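Local atomic coordinates of N-ACETYLMURAMOYL-L-ALANINE AMIDASE CwlV (Paenibacillus polymyxa, PDB entry 1JWQ), a protein that probably hydrolyses the amide link between sugar and peptide in bacterial peptidoglycan, this chain being its zinc-binding catalytic domain. Residues A[29-34]-A[51-56]; A[35-40]-A[166-171]; A[66-71]-A[134-139]; A[94-99]-A[121-126]. All coordinates share one frame; numbering follows the deposited sequence.

Contact 1 of 4, residues A[29-34]-A[51-56]; sequences FNLAMA and LTRSDD
L31, on helix 26-42, presses its isobutyl group against R53 and the backbone of S54 and D55, in the loop that leaves strand 47-51; this helix-to-loop contact belongs to the open alpha-beta-alpha fold of the zinc amidase domain. With CG anti to the backbone N (chi1 179°), the fork of L31 reaches out from the helix. L31 CD1 lies 3.5 Å from S54 C, and L31 CD2 is 3.7 Å from D55 C, so a branched leucine suits the place: each methyl covers a different peptide of the loop.

The chain of R53, extended from CG to NE, carries its guanidinium to the helix, where NH1 comes within 3.8 Å of L31 CB in an oblique approach. NH1 also donates to D55 O at 3.0 Å. That oxygen lies close to the guanidinium plane, although the nitrogen stands 47° out of the carbonyl plane. NE serves A8 O, and NH2 serves both K27 O and G9 O, so one arginine ties carbonyls of several chain parts together. A leucine in its place would probably deprive A8, K27, G9 and D55 of the hydrogen bonds R53 gives their carbonyls, and leave the loop less firmly fixed to the helix.

N30 makes a slighter touch, CB to R53 NH2 at 4.1 Å. Its ND2 shares G9 O with R53 and also binds OE1 of E26, a zinc ligand, which makes N30 a second-shell residue of the metal site. Further along the helix the small A34 leaves room for L51, whose CD2 sits 4.0 Å from A34 CB.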
loop_
_atom_site.group_PDB
_atom_site.type_symbol
_atom_site.label_atom_id
_atom_site.label_comp_id
_atom_site.label_asym_id
_atom_site.label_seq_id
_atom_site.Cartn_x
_atom_site.Cartn_y
_atom_site.Cartn_z
ATOM N N PHE A 29 0.547 7.170 8.215
ATOM C CA PHE A 29 0.413 7.340 6.775
ATOM C C PHE A 29 -0.285 6.131 6.154
ATOM O O PHE A 29 -1.209 6.281 5.359
ATOM C CB PHE A 29 1.792 7.506 6.133
ATOM C CG PHE A 29 1.767 7.493 4.625
ATOM C CD1 PHE A 29 1.344 8.606 3.912
ATOM C CD2 PHE A 29 2.148 6.351 3.923
ATOM C CE1 PHE A 29 1.298 8.589 2.519
ATOM C CE2 PHE A 29 2.108 6.323 2.532
ATOM C CZ PHE A 29 1.680 7.448 1.828
ATOM N N ASN A 30 0.163 4.932 6.517
ATOM C CA ASN A 30 -0.411 3.714 5.964
ATOM C C ASN A 30 -1.910 3.604 6.193
ATOM O O ASN A 30 -2.658 3.239 5.288
ATOM C CB ASN A 30 0.288 2.478 6.543
ATOM C CG ASN A 30 1.766 2.420 6.176
ATOM O OD1 ASN A 30 2.203 3.059 5.218
ATOM N ND2 ASN A 30 2.538 1.638 6.930
ATOM N N LEU A 31 -2.349 3.917 7.406
ATOM C CA LEU A 31 -3.768 3.841 7.728
ATOM C C LEU A 31 -4.568 4.880 6.944
ATOM O O LEU A 31 -5.595 4.562 6.355
ATOM C CB LEU A 31 -3.977 4.047 9.227
ATOM C CG LEU A 31 -5.435 4.016 9.693
ATOM C CD1 LEU A 31 -6.057 2.664 9.362
ATOM C CD2 LEU A 31 -5.481 4.267 11.190
ATOM N N ALA A 32 -4.093 6.122 6.942
ATOM C CA ALA A 32 -4.776 7.192 6.221
ATOM C C ALA A 32 -4.960 6.811 4.754
ATOM O O ALA A 32 -6.013 7.060 4.160
ATOM C CB ALA A 32 -3.976 8.499 6.336
ATOM N N MET A 33 -3.932 6.202 4.170
ATOM C CA MET A 33 -3.993 5.787 2.773
ATOM C C MET A 33 -4.989 4.646 2.580
ATOM O O MET A 33 -5.804 4.677 1.661
ATOM C CB MET A 33 -2.610 5.343 2.282
ATOM C CG MET A 33 -1.617 6.481 2.128
ATOM S SD MET A 33 -2.232 7.746 0.997
ATOM C CE MET A 33 -2.674 6.744 -0.408
ATOM N N ALA A 34 -4.915 3.642 3.449
ATOM C CA ALA A 34 -5.816 2.500 3.369
ATOM C C ALA A 34 -7.271 2.944 3.468
ATOM O O ALA A 34 -8.129 2.474 2.718
ATOM C CB ALA A 34 -5.494 1.496 4.475
ATOM N N LEU A 51 -10.320 -4.241 5.029
ATOM C CA LEU A 51 -9.058 -3.723 5.534
ATOM C C LEU A 51 -8.585 -4.575 6.700
ATOM O O LEU A 51 -9.356 -4.859 7.616
ATOM C CB LEU A 51 -9.212 -2.269 5.997
ATOM C CG LEU A 51 -8.918 -1.183 4.958
ATOM C CD1 LEU A 51 -9.797 -1.372 3.724
ATOM C CD2 LEU A 51 -9.155 0.180 5.592
ATOM N N THR A 52 -7.322 -4.987 6.672
ATOM C CA THR A 52 -6.785 -5.784 7.774
ATOM C C THR A 52 -6.902 -4.971 9.062
ATOM O O THR A 52 -7.147 -5.526 10.134
ATOM C CB THR A 52 -5.313 -6.161 7.540
ATOM O OG1 THR A 52 -4.544 -4.976 7.303
ATOM C CG2 THR A 52 -5.193 -7.098 6.348
ATOM N N ARG A 53 -6.720 -3.658 8.954
ATOM C CA ARG A 53 -6.861 -2.777 10.107
ATOM C C ARG A 53 -7.427 -1.436 9.662
ATOM O O ARG A 53 -7.025 -0.878 8.634
ATOM C CB ARG A 53 -5.527 -2.589 10.839
ATOM C CG ARG A 53 -4.555 -1.613 10.219
ATOM C CD ARG A 53 -3.344 -1.456 11.132
ATOM N NE ARG A 53 -2.303 -0.618 10.542
ATOM C CZ ARG A 53 -2.140 0.676 10.792
ATOM N NH1 ARG A 53 -2.954 1.309 11.634
ATOM N NH2 ARG A 53 -1.150 1.336 10.207
ATOM N N SER A 54 -8.377 -0.928 10.440
ATOM C CA SER A 54 -9.040 0.328 10.127
ATOM C C SER A 54 -8.782 1.371 11.201
ATOM O O SER A 54 -9.332 2.466 11.152
ATOM C CB SER A 54 -10.542 0.088 9.991
ATOM O OG SER A 54 -10.789 -0.963 9.072
ATOM N N ASP A 55 -7.947 1.010 12.169
ATOM C CA ASP A 55 -7.587 1.901 13.260
ATOM C C ASP A 55 -6.160 1.587 13.694
ATOM O O ASP A 55 -5.493 0.742 13.094
ATOM C CB ASP A 55 -8.558 1.735 14.436
ATOM C CG ASP A 55 -8.539 0.339 15.020
ATOM O OD1 ASP A 55 -9.325 0.081 15.960
ATOM O OD2 ASP A 55 -7.746 -0.502 14.548
ATOM N N ASP A 56 -5.693 2.257 14.739
ATOM C CA ASP A 56 -4.335 2.047 15.201
ATOM C C ASP A 56 -4.177 0.815 16.081
ATOM O O ASP A 56 -3.865 0.917 17.267
ATOM C CB ASP A 56 -3.837 3.290 15.934
ATOM C CG ASP A 56 -2.346 3.260 16.163
ATOM O OD1 ASP A 56 -1.631 2.691 15.310
ATOM O OD2 ASP A 56 -1.892 3.814 17.184
#

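Contact 2 of 4, residues A[35-40]-A[166-171]; sequences LKVESI and QGIADG
Helix packs on helix here: V37 and I40 of helix 26-42 meet Q166, I168 and A169 of helix 158-176, within the open alpha-beta-alpha fold. The local axes approach to 8.8 Å and cross at -55°, and no hydrogen bond joins the two segments. Such closeness suits a small residue at the crossing, and A169 supplies it, its CA lying 5.7 Å from that of V37.

I40 has the largest share of the buried surface, with V37 not far behind. The CG1 of I40 is anti to the carbonyl carbon (chi1 -63°), an arrangement that splits its two arms between different partners. CG2 rests 3.6 Å from A169 CB, while CD1 runs on to the backbone of the other helix, 3.6 Å from Q166 N. Q166 starts pointing elsewhere, but a bend at chi2 (64°) folds its amide back over I40, bringing OE1 to 3.7 Å from I40 CG2.

What steadies that amide is D170, one turn further on: Q166 NE2 donates to D170 OD2 at 2.9 Å, with the acceptor near the amide plane but the donor above the carboxylate plane. An alanine here would probably strip the amide from CG2 of I40 and leave D170 without this donor.

Deeper in, I168 is also covered by M108 and F112 of helix 102-116, and A165 adds to the patch under V37 and I40. Beta-branched side chains fit this interior because they present a broad, stiff apolar surface. V37 and I168 cross at about a right angle, methyl on methyl, with V37 CG2 3.9 Å from I168 CG2.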
loop_
_atom_site.group_PDB
_atom_site.type_symbol
_atom_site.label_atom_id
_atom_site.label_comp_id
_atom_site.label_asym_id
_atom_site.label_seq_id
_atom_site.Cartn_x
_atom_site.Cartn_y
_atom_site.Cartn_z
ATOM N N LEU A 35 -7.552 3.857 4.389
ATOM C CA LEU A 35 -8.915 4.346 4.568
ATOM C C LEU A 35 -9.400 5.112 3.338
ATOM O O LEU A 35 -10.562 5.005 2.954
ATOM C CB LEU A 35 -8.998 5.240 5.808
ATOM C CG LEU A 35 -8.730 4.532 7.140
ATOM C CD1 LEU A 35 -8.829 5.528 8.276
ATOM C CD2 LEU A 35 -9.728 3.393 7.335
ATOM N N LYS A 36 -8.511 5.886 2.725
ATOM C CA LYS A 36 -8.880 6.644 1.534
ATOM C C LYS A 36 -9.142 5.708 0.358
ATOM O O LYS A 36 -10.093 5.904 -0.401
ATOM C CB LYS A 36 -7.784 7.651 1.175
ATOM C CG LYS A 36 -7.754 8.875 2.076
ATOM C CD LYS A 36 -6.574 9.777 1.757
ATOM C CE LYS A 36 -6.515 10.986 2.695
ATOM N NZ LYS A 36 -7.702 11.866 2.527
ATOM N N VAL A 37 -8.305 4.686 0.206
ATOM C CA VAL A 37 -8.492 3.739 -0.885
ATOM C C VAL A 37 -9.812 3.007 -0.665
ATOM O O VAL A 37 -10.564 2.767 -1.608
ATOM C CB VAL A 37 -7.318 2.730 -0.956
ATOM C CG1 VAL A 37 -7.615 1.636 -1.981
ATOM C CG2 VAL A 37 -6.042 3.460 -1.341
ATOM N N GLU A 38 -10.104 2.687 0.591
ATOM C CA GLU A 38 -11.342 1.997 0.920
ATOM C C GLU A 38 -12.551 2.834 0.517
ATOM O O GLU A 38 -13.482 2.333 -0.114
ATOM C CB GLU A 38 -11.409 1.703 2.416
ATOM C CG GLU A 38 -12.578 0.806 2.797
ATOM C CD GLU A 38 -12.784 0.710 4.291
ATOM O OE1 GLU A 38 -13.418 -0.266 4.739
ATOM O OE2 GLU A 38 -12.321 1.613 5.016
ATOM N N SER A 39 -12.537 4.111 0.888
ATOM C CA SER A 39 -13.643 5.008 0.564
ATOM C C SER A 39 -13.906 5.069 -0.936
ATOM O O SER A 39 -15.058 5.075 -1.376
ATOM C CB SER A 39 -13.355 6.419 1.083
ATOM O OG SER A 39 -13.151 6.409 2.485
ATOM N N ILE A 40 -12.835 5.113 -1.720
ATOM C CA ILE A 40 -12.959 5.176 -3.170
ATOM C C ILE A 40 -13.522 3.877 -3.740
ATOM O O ILE A 40 -14.458 3.899 -4.535
ATOM C CB ILE A 40 -11.592 5.460 -3.832
ATOM C CG1 ILE A 40 -11.080 6.831 -3.385
ATOM C CG2 ILE A 40 -11.719 5.414 -5.351
ATOM C CD1 ILE A 40 -9.639 7.097 -3.762
ATOM N N GLN A 166 -6.357 7.451 -5.185
ATOM C CA GLN A 166 -7.133 7.210 -6.394
ATOM C C GLN A 166 -6.319 6.353 -7.351
ATOM O O GLN A 166 -6.862 5.484 -8.030
ATOM C CB GLN A 166 -7.506 8.525 -7.082
ATOM C CG GLN A 166 -8.362 8.326 -8.327
ATOM C CD GLN A 166 -9.722 7.718 -8.015
ATOM O OE1 GLN A 166 -10.516 8.293 -7.266
ATOM N NE2 GLN A 166 -9.996 6.552 -8.587
ATOM N N GLY A 167 -5.015 6.606 -7.402
ATOM C CA GLY A 167 -4.149 5.835 -8.275
ATOM C C GLY A 167 -4.125 4.377 -7.852
ATOM O O GLY A 167 -4.190 3.475 -8.688
ATOM N N ILE A 168 -4.031 4.144 -6.548
ATOM C CA ILE A 168 -4.014 2.785 -6.019
ATOM C C ILE A 168 -5.355 2.114 -6.317
ATOM O O ILE A 168 -5.409 0.948 -6.723
ATOM C CB ILE A 168 -3.740 2.799 -4.496
ATOM C CG1 ILE A 168 -2.322 3.328 -4.249
ATOM C CG2 ILE A 168 -3.903 1.407 -3.911
ATOM C CD1 ILE A 168 -1.950 3.465 -2.771
ATOM N N ALA A 169 -6.436 2.864 -6.132
ATOM C CA ALA A 169 -7.767 2.341 -6.404
ATOM C C ALA A 169 -7.872 1.947 -7.877
ATOM O O ALA A 169 -8.404 0.891 -8.200
ATOM C CB ALA A 169 -8.829 3.391 -6.052
ATOM N N ASP A 170 -7.360 2.794 -8.767
ATOM C CA ASP A 170 -7.408 2.502 -10.198
ATOM C C ASP A 170 -6.632 1.220 -10.511
ATOM O O ASP A 170 -7.081 0.392 -11.300
ATOM C CB ASP A 170 -6.831 3.666 -11.007
ATOM C CG ASP A 170 -7.748 4.876 -11.030
ATOM O OD1 ASP A 170 -7.303 5.947 -11.493
ATOM O OD2 ASP A 170 -8.909 4.759 -10.591
ATOM N N GLY A 171 -5.470 1.061 -9.889
ATOM C CA GLY A 171 -4.678 -0.135 -10.118
ATOM C C GLY A 171 -5.486 -1.387 -9.823
ATOM O O GLY A 171 -5.440 -2.365 -10.569
#

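Contact 3 of 4, residues A[66-71]-A[134-139]; sequences KVAENL and TTMPAV
E69, near the end of helix 61-70, buries the most surface of any residue here, and it does so by holding T135 with both carboxylate oxygens. OE1 accepts from T135 N at 2.7 Å, met on its syn side with the nitrogen 30° out of the carboxylate plane. OE2 offers its own syn lone pair to T135 OG1, 2.6 Å away. Two donors from one residue thus fix the rotation of the carboxylate, and a glutamate suits the place because its chain, bent at chi2 (-54°), is long enough to swing from the helix to the loop. T135 matches it: with OG1 set between its backbone N and carbonyl carbon, the hydroxyl faces the same carboxylate as its N-H.

M136 follows with the next largest buried area. Its chain is bent at both chi2 and chi3, which tucks the thioether under the helix, SD 4.0 Å from A68 CB. The terminal CE approaches two oxygens, E69 OE1 at 3.2 Å and A68 O at 3.5 Å, which stand roughly at right angles about it. A68 is small enough to admit this flexible, unbranched chain, and its methyl also touches CG2 of T134.

The contact therefore pins helix 61-70 to the loop entering strand 138-145. F76 of the adjacent strand 75-82 touches A68, T134 and M136 alike, while P137 and V139 pack on F104 of helix 102-116.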
loop_
_atom_site.group_PDB
_atom_site.type_symbol
_atom_site.label_atom_id
_atom_site.label_comp_id
_atom_site.label_asym_id
_atom_site.label_seq_id
_atom_site.Cartn_x
_atom_site.Cartn_y
_atom_site.Cartn_z
ATOM N N LYS A 66 -3.588 -14.176 6.953
ATOM C CA LYS A 66 -4.711 -15.062 7.248
ATOM C C LYS A 66 -6.052 -14.481 6.814
ATOM O O LYS A 66 -6.908 -15.199 6.294
ATOM C CB LYS A 66 -4.744 -15.406 8.739
ATOM C CG LYS A 66 -5.781 -16.472 9.085
ATOM C CD LYS A 66 -5.442 -17.193 10.384
ATOM C CE LYS A 66 -5.391 -16.245 11.567
ATOM N NZ LYS A 66 -5.074 -16.972 12.832
ATOM N N VAL A 67 -6.240 -13.183 7.022
ATOM C CA VAL A 67 -7.484 -12.539 6.619
ATOM C C VAL A 67 -7.671 -12.682 5.113
ATOM O O VAL A 67 -8.741 -13.059 4.637
ATOM C CB VAL A 67 -7.476 -11.033 6.962
ATOM C CG1 VAL A 67 -8.728 -10.365 6.405
ATOM C CG2 VAL A 67 -7.395 -10.846 8.466
ATOM N N ALA A 68 -6.622 -12.368 4.363
ATOM C CA ALA A 68 -6.674 -12.460 2.915
ATOM C C ALA A 68 -6.975 -13.886 2.469
ATOM O O ALA A 68 -7.810 -14.100 1.596
ATOM C CB ALA A 68 -5.355 -11.983 2.309
ATOM N N GLU A 69 -6.308 -14.863 3.076
ATOM C CA GLU A 69 -6.532 -16.256 2.700
ATOM C C GLU A 69 -7.926 -16.739 3.075
ATOM O O GLU A 69 -8.622 -17.348 2.260
ATOM C CB GLU A 69 -5.486 -17.162 3.351
ATOM C CG GLU A 69 -4.067 -16.837 2.922
ATOM C CD GLU A 69 -3.916 -16.845 1.415
ATOM O OE1 GLU A 69 -3.332 -15.886 0.869
ATOM O OE2 GLU A 69 -4.381 -17.813 0.776
ATOM N N ASN A 70 -8.332 -16.460 4.308
ATOM C CA ASN A 70 -9.641 -16.887 4.788
ATOM C C ASN A 70 -10.812 -16.285 4.011
ATOM O O ASN A 70 -11.795 -16.971 3.741
ATOM C CB ASN A 70 -9.779 -16.572 6.280
ATOM C CG ASN A 70 -11.152 -16.927 6.826
ATOM O OD1 ASN A 70 -12.000 -16.055 7.008
ATOM N ND2 ASN A 70 -11.380 -18.215 7.074
ATOM N N LEU A 71 -10.711 -15.010 3.650
ATOM C CA LEU A 71 -11.780 -14.353 2.903
ATOM C C LEU A 71 -11.637 -14.558 1.397
ATOM O O LEU A 71 -12.416 -14.013 0.606
ATOM C CB LEU A 71 -11.805 -12.856 3.230
ATOM C CG LEU A 71 -11.964 -12.521 4.717
ATOM C CD1 LEU A 71 -12.043 -11.002 4.898
ATOM C CD2 LEU A 71 -13.222 -13.189 5.259
ATOM N N THR A 134 0.860 -14.973 0.949
ATOM C CA THR A 134 -0.467 -14.849 0.360
ATOM C C THR A 134 -0.485 -15.729 -0.885
ATOM O O THR A 134 0.570 -16.012 -1.460
ATOM C CB THR A 134 -0.768 -13.394 -0.030
ATOM O OG1 THR A 134 0.456 -12.726 -0.358
ATOM C CG2 THR A 134 -1.460 -12.667 1.121
ATOM N N THR A 135 -1.672 -16.164 -1.297
ATOM C CA THR A 135 -1.795 -17.026 -2.468
ATOM C C THR A 135 -2.472 -16.350 -3.653
ATOM O O THR A 135 -2.557 -16.933 -4.732
ATOM C CB THR A 135 -2.582 -18.307 -2.145
ATOM O OG1 THR A 135 -3.925 -17.960 -1.789
ATOM C CG2 THR A 135 -1.930 -19.057 -0.988
ATOM N N MET A 136 -2.979 -15.137 -3.446
ATOM C CA MET A 136 -3.614 -14.396 -4.529
ATOM C C MET A 136 -2.640 -13.293 -4.940
ATOM O O MET A 136 -1.646 -13.055 -4.249
ATOM C CB MET A 136 -4.947 -13.778 -4.066
ATOM C CG MET A 136 -4.832 -12.605 -3.081
ATOM S SD MET A 136 -4.277 -13.045 -1.413
ATOM C CE MET A 136 -5.486 -14.350 -0.968
ATOM N N PRO A 137 -2.898 -12.615 -6.072
ATOM C CA PRO A 137 -1.974 -11.550 -6.479
ATOM C C PRO A 137 -1.797 -10.582 -5.320
ATOM O O PRO A 137 -2.773 -10.061 -4.786
ATOM C CB PRO A 137 -2.683 -10.926 -7.676
ATOM C CG PRO A 137 -3.336 -12.119 -8.309
ATOM C CD PRO A 137 -3.926 -12.844 -7.103
ATOM N N ALA A 138 -0.550 -10.350 -4.923
ATOM C CA ALA A 138 -0.286 -9.477 -3.792
ATOM C C ALA A 138 0.925 -8.597 -3.998
ATOM O O ALA A 138 1.992 -9.066 -4.387
ATOM C CB ALA A 138 -0.102 -10.316 -2.520
ATOM N N VAL A 139 0.760 -7.313 -3.722
ATOM C CA VAL A 139 1.866 -6.384 -3.868
ATOM C C VAL A 139 1.994 -5.513 -2.634
ATOM O O VAL A 139 1.037 -5.336 -1.877
ATOM C CB VAL A 139 1.688 -5.481 -5.105
ATOM C CG1 VAL A 139 1.635 -6.340 -6.373
ATOM C CG2 VAL A 139 0.421 -4.647 -4.968
#

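Contact 4 of 4, residues A[94-99]-A[121-126]; sequences TYYQRS and RGIRYG
The ring of Y96 receives the edge of the Y125 ring on a face, a T-shaped pair with centroids 6.0 Å apart and planes at 78°. At its own edge Y125 meets a carbonyl, CE2 standing 3.3 Å from Q97 O, and Y95 likewise has Y125 O near its ring plane. These aromatics dress two parallel strands of a beta-alpha-beta unit, in which strand 92-96 leads through helix 102-116 to strand 120-125, the outermost strand at this side of the sheet.

Underneath, the strands are joined in the staggered parallel pattern: T94 N binds G122 O, R124 N binds T94 O at 2.8 Å, Y96 N binds R124 O, and G126 N binds Y96 O at 2.9 Å. T94, Y96, I123 and Y125 occupy one face of the sheet, Y95 and R124 the other. T94 and I123 on the first of these turn to helix 102-116, where T94 OG1 bonds to H109; a beta-branched pair suits such a strand.

Q97 and Y125 lie side by side, and a straight bond (167°) runs from Q97 NE2 to Y125 OH, the hydroxyl close to the amide plane. G126 must be small, since any side chain there would collide with CD2 of Y95.

On the other face the extended R124 chain lets NE and NH2 grip R121 O together, NE at 2.9 Å. Y95 OH, bonded to E93, also accepts from a water 3.0 Å away, which in turn takes a weak bond from R124 NH1.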
loop_
_atom_site.group_PDB
_atom_site.type_symbol
_atom_site.label_atom_id
_atom_site.label_comp_id
_atom_site.label_asym_id
_atom_site.label_seq_id
_atom_site.Cartn_x
_atom_site.Cartn_y
_atom_site.Cartn_z
ATOM N N THR A 94 7.130 -0.473 -6.033
ATOM C CA THR A 94 6.062 -1.465 -5.975
ATOM C C THR A 94 6.756 -2.811 -5.915
ATOM O O THR A 94 7.612 -3.092 -6.745
ATOM C CB THR A 94 5.186 -1.429 -7.223
ATOM O OG1 THR A 94 4.495 -0.174 -7.283
ATOM C CG2 THR A 94 4.172 -2.574 -7.170
ATOM N N TYR A 95 6.408 -3.622 -4.921
ATOM C CA TYR A 95 7.018 -4.937 -4.742
ATOM C C TYR A 95 6.073 -6.112 -4.954
ATOM O O TYR A 95 4.883 -6.034 -4.649
ATOM C CB TYR A 95 7.579 -5.073 -3.329
ATOM C CG TYR A 95 8.755 -4.191 -3.030
ATOM C CD1 TYR A 95 8.582 -2.902 -2.529
ATOM C CD2 TYR A 95 10.050 -4.655 -3.236
ATOM C CE1 TYR A 95 9.680 -2.097 -2.235
ATOM C CE2 TYR A 95 11.149 -3.866 -2.947
ATOM C CZ TYR A 95 10.961 -2.591 -2.447
ATOM O OH TYR A 95 12.056 -1.821 -2.138
ATOM N N TYR A 96 6.628 -7.209 -5.460
ATOM C CA TYR A 96 5.889 -8.449 -5.662
ATOM C C TYR A 96 6.877 -9.504 -5.161
ATOM O O TYR A 96 8.073 -9.219 -5.048
ATOM C CB TYR A 96 5.598 -8.700 -7.148
ATOM C CG TYR A 96 6.821 -9.125 -7.928
ATOM C CD1 TYR A 96 7.738 -8.184 -8.396
ATOM C CD2 TYR A 96 7.108 -10.477 -8.128
ATOM C CE1 TYR A 96 8.911 -8.581 -9.041
ATOM C CE2 TYR A 96 8.272 -10.881 -8.765
ATOM C CZ TYR A 96 9.169 -9.927 -9.217
ATOM O OH TYR A 96 10.327 -10.327 -9.834
ATOM N N GLN A 97 6.397 -10.704 -4.852
ATOM C CA GLN A 97 7.291 -11.769 -4.392
ATOM C C GLN A 97 7.068 -13.036 -5.200
ATOM O O GLN A 97 7.987 -13.834 -5.381
ATOM C CB GLN A 97 7.078 -12.065 -2.901
ATOM C CG GLN A 97 8.182 -12.911 -2.237
ATOM C CD GLN A 97 8.048 -14.412 -2.472
ATOM O OE1 GLN A 97 6.943 -14.959 -2.505
ATOM N NE2 GLN A 97 9.185 -15.092 -2.606
ATOM N N ARG A 98 5.851 -13.211 -5.700
ATOM C CA ARG A 98 5.516 -14.394 -6.485
ATOM C C ARG A 98 5.209 -14.066 -7.936
ATOM O O ARG A 98 4.711 -12.989 -8.251
ATOM C CB ARG A 98 4.320 -15.119 -5.864
ATOM C CG ARG A 98 4.649 -15.814 -4.559
ATOM C CD ARG A 98 3.399 -16.213 -3.794
ATOM N NE ARG A 98 2.666 -15.054 -3.293
ATOM C CZ ARG A 98 1.528 -14.599 -3.808
ATOM N NH1 ARG A 98 0.978 -15.208 -4.852
ATOM N NH2 ARG A 98 0.936 -13.535 -3.274
ATOM N N SER A 99 5.516 -15.006 -8.820
ATOM C CA SER A 99 5.267 -14.818 -10.240
ATOM C C SER A 99 3.816 -14.433 -10.525
ATOM O O SER A 99 3.550 -13.544 -11.331
ATOM C CB SER A 99 5.608 -16.100 -11.007
ATOM O OG SER A 99 5.265 -15.970 -12.375
ATOM N N ARG A 121 10.810 4.456 -8.912
ATOM C CA ARG A 121 11.844 3.474 -8.624
ATOM C C ARG A 121 11.472 2.091 -9.162
ATOM O O ARG A 121 12.172 1.108 -8.917
ATOM C CB ARG A 121 12.111 3.419 -7.120
ATOM C CG ARG A 121 12.603 4.740 -6.524
ATOM C CD ARG A 121 12.805 4.589 -5.025
ATOM N NE ARG A 121 13.810 3.570 -4.747
ATOM C CZ ARG A 121 15.076 3.828 -4.445
ATOM N NH1 ARG A 121 15.499 5.085 -4.367
ATOM N NH2 ARG A 121 15.924 2.827 -4.250
ATOM N N GLY A 122 10.364 2.031 -9.896
ATOM C CA GLY A 122 9.926 0.795 -10.518
ATOM C C GLY A 122 9.331 -0.319 -9.681
ATOM O O GLY A 122 9.004 -0.148 -8.503
ATOM N N ILE A 123 9.185 -1.472 -10.331
ATOM C CA ILE A 123 8.638 -2.678 -9.722
ATOM C C ILE A 123 9.813 -3.574 -9.365
ATOM O O ILE A 123 10.662 -3.860 -10.208
ATOM C CB ILE A 123 7.703 -3.400 -10.709
ATOM C CG1 ILE A 123 6.568 -2.451 -11.110
ATOM C CG2 ILE A 123 7.145 -4.664 -10.078
ATOM C CD1 ILE A 123 5.740 -2.929 -12.291
ATOM N N ARG A 124 9.860 -4.015 -8.114
ATOM C CA ARG A 124 10.971 -4.835 -7.650
ATOM C C ARG A 124 10.535 -6.071 -6.882
ATOM O O ARG A 124 9.421 -6.140 -6.369
ATOM C CB ARG A 124 11.863 -3.991 -6.737
ATOM C CG ARG A 124 12.099 -2.577 -7.249
ATOM C CD ARG A 124 12.948 -1.770 -6.283
ATOM N NE ARG A 124 13.461 -0.562 -6.919
ATOM C CZ ARG A 124 14.604 0.027 -6.589
ATOM N NH1 ARG A 124 15.354 -0.482 -5.622
ATOM N NH2 ARG A 124 15.004 1.115 -7.235
ATOM N N TYR A 125 11.431 -7.048 -6.809
ATOM C CA TYR A 125 11.155 -8.257 -6.061
ATOM C C TYR A 125 11.427 -7.921 -4.605
ATOM O O TYR A 125 12.407 -7.245 -4.288
ATOM C CB TYR A 125 12.070 -9.406 -6.499
ATOM C CG TYR A 125 12.025 -10.590 -5.558
ATOM C CD1 TYR A 125 12.932 -10.707 -4.503
ATOM C CD2 TYR A 125 11.055 -11.574 -5.700
ATOM C CE1 TYR A 125 12.871 -11.781 -3.615
ATOM C CE2 TYR A 125 10.982 -12.650 -4.818
ATOM C CZ TYR A 125 11.894 -12.747 -3.780
ATOM O OH TYR A 125 11.821 -13.808 -2.914
ATOM N N GLY A 126 10.543 -8.373 -3.726
ATOM C CA GLY A 126 10.718 -8.126 -2.310
ATOM C C GLY A 126 10.254 -9.339 -1.531
ATOM O O GLY A 126 9.105 -9.763 -1.663
HETATM O O HOH W 1 14.715 -2.707 -3.247
#

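How the contacts relate
From the N terminus, contact 1 closes first, bringing the loop after strand 47-51 back onto helix 26-42. Before it closes, residues 35-40 of the same helix open contact 2, so the two cross; they also touch, L51 packing on L35 and M33 on I168. Contact 2 is completed only at 166-171, on the last helix, and the chain between its segments includes contacts 3 and 4. Contact 3 spans 66-139 and encloses contact 4, the beta-alpha-beta pairing at one edge of the sheet. Those two meet where R98 NH2 reaches M136 O, beside neighbouring strands 92-96 and 138-145. Contacts 1 and 4 lie on opposite sides of the chain's centre, their own centres about 22 Å apart.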